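Local coordinates for protein monovalent Na+/H+ antiporter subunit D (Dietzia sp. DQ12-45-1b, PDB 7D3U) that probably helps exchange sodium ions for protons across the cell membrane as one subunit of the multi-subunit Mrp antiporter complex, at residues E366-V371 with P522-G527. Sequence-based numbering, arbitrary orientation.
Sequences EPLVAV and PGRRIG. With LMT (dodecyl-beta-D-maltoside), chain K.
The carboxylate of E366 meets the backbone of R525 and I526, and one oxygen takes both of their amides. I526 N lies 2.7 Å from E366 OE2 with a nearly straight N-H...O angle of 166°, on that oxygen's syn lone pair. R525 N is as near, 2.6 Å from E366 OE2, but its N-H...O angle is 127°, a weak bond. The side chain reaches the loop with CG anti to its own carbonyl carbon (chi1 -46°) and a bend at chi2, which brings the acid group across to the two consecutive N-H groups. Y351 OH also hydrogen-bonds to E366 OE2, so three hydrogen bonds converge on that oxygen, which would probably restrain the carboxylate's rotation. R524 passes alongside without a salt bridge: its NE is 4.7 Å from E366 OE1, though its charge may still favour the anion. With an alanine here instead of E366, the R525 and I526 amides would probably be left without this acceptor, and the loop could shift from the helix start. Beside the polar grip, V369 CG1 meets I526 CD1 at 4.0 Å, the two side chains crossing at about a right angle. E366 is the N-cap residue of helix 367-380, so the contact joins that helix start to the loop leading into helix 528-546; V369 and I526 also pack on helix 320-350, while L368 lies against helix 528-546 and a detergent chain.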
ATOM      1  N   GLU A 366      26.399 -15.044   0.673  1.00 81.91           N
ATOM      2  CA  GLU A 366      25.873 -14.017   1.572  1.00 81.91           C
ATOM      3  C   GLU A 366      25.014 -14.688   2.633  1.00 81.91           C
ATOM      4  O   GLU A 366      23.781 -14.701   2.535  1.00 81.91           O
ATOM      5  CB  GLU A 366      25.079 -12.962   0.805  1.00 81.91           C
ATOM      6  CG  GLU A 366      25.756 -12.475  -0.453  1.00 81.91           C
ATOM      7  CD  GLU A 366      26.308 -11.083  -0.294  1.00 81.91           C
ATOM      8  OE1 GLU A 366      26.400 -10.622   0.862  1.00 81.91           O
ATOM      9  OE2 GLU A 366      26.642 -10.448  -1.316  1.00 81.91           O
ATOM     10  N   PRO A 367      25.636 -15.253   3.671  1.00 77.70           N
ATOM     11  CA  PRO A 367      24.846 -15.965   4.683  1.00 77.70           C
ATOM     12  C   PRO A 367      24.057 -15.046   5.596  1.00 77.70           C
ATOM     13  O   PRO A 367      23.016 -15.466   6.117  1.00 77.70           O
ATOM     14  CB  PRO A 367      25.910 -16.753   5.457  1.00 77.70           C
ATOM     15  CG  PRO A 367      27.144 -15.943   5.301  1.00 77.70           C
ATOM     16  CD  PRO A 367      27.081 -15.335   3.933  1.00 77.70           C
ATOM     17  N   LEU A 368      24.512 -13.811   5.810  1.00 77.52           N
ATOM     18  CA  LEU A 368      23.801 -12.903   6.705  1.00 77.52           C
ATOM     19  C   LEU A 368      22.403 -12.598   6.182  1.00 77.52           C
ATOM     20  O   LEU A 368      21.405 -12.787   6.890  1.00 77.52           O
ATOM     21  CB  LEU A 368      24.600 -11.613   6.881  1.00 77.52           C
ATOM     22  CG  LEU A 368      25.350 -11.426   8.199  1.00 77.52           C
ATOM     23  CD1 LEU A 368      24.376 -11.198   9.338  1.00 77.52           C
ATOM     24  CD2 LEU A 368      26.235 -12.622   8.481  1.00 77.52           C
ATOM     25  N   VAL A 369      22.311 -12.130   4.935  1.00 75.32           N
ATOM     26  CA  VAL A 369      21.007 -11.808   4.368  1.00 75.32           C
ATOM     27  C   VAL A 369      20.191 -13.073   4.155  1.00 75.32           C
ATOM     28  O   VAL A 369      18.962 -13.042   4.245  1.00 75.32           O
ATOM     29  CB  VAL A 369      21.172 -11.004   3.065  1.00 75.32           C
ATOM     30  CG1 VAL A 369      21.990 -11.782   2.058  1.00 75.32           C
ATOM     31  CG2 VAL A 369      19.820 -10.627   2.486  1.00 75.32           C
ATOM     32  N   ALA A 370      20.847 -14.206   3.903  1.00 74.02           N
ATOM     33  CA  ALA A 370      20.113 -15.458   3.756  1.00 74.02           C
ATOM     34  C   ALA A 370      19.427 -15.851   5.057  1.00 74.02           C
ATOM     35  O   ALA A 370      18.262 -16.262   5.054  1.00 74.02           O
ATOM     36  CB  ALA A 370      21.052 -16.568   3.291  1.00 74.02           C
ATOM     37  N   VAL A 371      20.134 -15.724   6.181  1.00 73.22           N
ATOM     38  CA  VAL A 371      19.530 -15.996   7.484  1.00 73.22           C
ATOM     39  C   VAL A 371      18.411 -15.003   7.762  1.00 73.22           C
ATOM     40  O   VAL A 371      17.308 -15.377   8.186  1.00 73.22           O
ATOM     41  CB  VAL A 371      20.601 -15.956   8.586  1.00 73.22           C
ATOM     42  CG1 VAL A 371      19.952 -15.921   9.954  1.00 73.22           C
ATOM     43  CG2 VAL A 371      21.528 -17.146   8.460  1.00 73.22           C
ATOM     44  N   PRO A 522      31.775 -15.231  -8.070  1.00 90.08           N
ATOM     45  CA  PRO A 522      30.923 -15.176  -6.877  1.00 90.08           C
ATOM     46  C   PRO A 522      31.694 -14.687  -5.661  1.00 90.08           C
ATOM     47  O   PRO A 522      32.811 -15.129  -5.388  1.00 90.08           O
ATOM     48  CB  PRO A 522      30.461 -16.627  -6.705  1.00 90.08           C
ATOM     49  CG  PRO A 522      30.624 -17.240  -8.055  1.00 90.08           C
ATOM     50  CD  PRO A 522      31.827 -16.584  -8.647  1.00 90.08           C
ATOM     51  N   GLY A 523      31.080 -13.766  -4.929  1.00 85.80           N
ATOM     52  CA  GLY A 523      31.702 -13.213  -3.749  1.00 85.80           C
ATOM     53  C   GLY A 523      30.668 -12.617  -2.822  1.00 85.80           C
ATOM     54  O   GLY A 523      29.463 -12.802  -2.999  1.00 85.80           O
ATOM     55  N   ARG A 524      31.161 -11.889  -1.823  1.00 85.34           N
ATOM     56  CA  ARG A 524      30.309 -11.267  -0.813  1.00 85.34           C
ATOM     57  C   ARG A 524      30.128  -9.798  -1.174  1.00 85.34           C
ATOM     58  O   ARG A 524      30.988  -8.966  -0.882  1.00 85.34           O
ATOM     59  CB  ARG A 524      30.918 -11.432   0.572  1.00 85.34           C
ATOM     60  CG  ARG A 524      30.049 -10.927   1.707  1.00 85.34           C
ATOM     61  CD  ARG A 524      30.611 -11.363   3.047  1.00 85.34           C
ATOM     62  NE  ARG A 524      29.663 -11.155   4.137  1.00 85.34           N
ATOM     63  CZ  ARG A 524      29.634 -10.070   4.902  1.00 85.34           C
ATOM     64  NH1 ARG A 524      30.503  -9.090   4.696  1.00 85.34           N
ATOM     65  NH2 ARG A 524      28.739  -9.964   5.874  1.00 85.34           N
ATOM     66  N   ARG A 525      29.003  -9.478  -1.811  1.00 81.83           N
ATOM     67  CA  ARG A 525      28.709  -8.101  -2.190  1.00 81.83           C
ATOM     68  C   ARG A 525      28.019  -7.324  -1.078  1.00 81.83           C
ATOM     69  O   ARG A 525      28.363  -6.165  -0.828  1.00 81.83           O
ATOM     70  CB  ARG A 525      27.832  -8.074  -3.442  1.00 81.83           C
ATOM     71  CG  ARG A 525      28.493  -8.609  -4.693  1.00 81.83           C
ATOM     72  CD  ARG A 525      27.711  -8.187  -5.919  1.00 81.83           C
ATOM     73  NE  ARG A 525      28.002  -9.029  -7.074  1.00 81.83           N
ATOM     74  CZ  ARG A 525      27.421  -8.890  -8.260  1.00 81.83           C
ATOM     75  NH1 ARG A 525      26.514  -7.944  -8.451  1.00 81.83           N
ATOM     76  NH2 ARG A 525      27.749  -9.700  -9.255  1.00 81.83           N
ATOM     77  N   ILE A 526      27.051  -7.941  -0.406  1.00 78.98           N
ATOM     78  CA  ILE A 526      26.252  -7.257   0.605  1.00 78.98           C
ATOM     79  C   ILE A 526      27.046  -7.226   1.905  1.00 78.98           C
ATOM     80  O   ILE A 526      27.171  -8.243   2.592  1.00 78.98           O
ATOM     81  CB  ILE A 526      24.894  -7.939   0.801  1.00 78.98           C
ATOM     82  CG1 ILE A 526      24.137  -8.000  -0.523  1.00 78.98           C
ATOM     83  CG2 ILE A 526      24.080  -7.216   1.850  1.00 78.98           C
ATOM     84  CD1 ILE A 526      22.902  -8.858  -0.469  1.00 78.98           C
ATOM     85  N   GLY A 527      27.584  -6.061   2.245  1.00 80.36           N
ATOM     86  CA  GLY A 527      28.319  -5.899   3.477  1.00 80.36           C
ATOM     87  C   GLY A 527      27.419  -6.009   4.695  1.00 80.36           C
ATOM     88  O   GLY A 527      26.239  -6.359   4.622  1.00 80.36           O
TER
HETATM   89  C1  LMT K 605      30.292 -15.178   8.016  1.00 83.05           C
HETATM   90  C2  LMT K 605      29.126 -14.999   8.940  1.00 83.05           C
HETATM   91  C3  LMT K 605      28.016 -15.988   8.808  1.00 83.05           C
HETATM   92  C4  LMT K 605      27.464 -16.233  10.187  1.00 83.05           C
HETATM   93  C5  LMT K 605      26.028 -15.835  10.259  1.00 83.05           C
HETATM   94  C6  LMT K 605      25.560 -15.712  11.669  1.00 83.05           C
HETATM   95  C7  LMT K 605      24.082 -15.471  11.708  1.00 83.05           C
HETATM   96  C8  LMT K 605      23.597 -15.747  13.089  1.00 83.05           C
HETATM   97  C9  LMT K 605      22.582 -14.777  13.597  1.00 83.05           C
HETATM   98  C10 LMT K 605      21.260 -15.490  13.641  1.00 83.05           C
HETATM   99  C11 LMT K 605      20.140 -14.542  13.924  1.00 83.05           C
HETATM  100  C12 LMT K 605      18.825 -15.243  14.004  1.00 83.05           C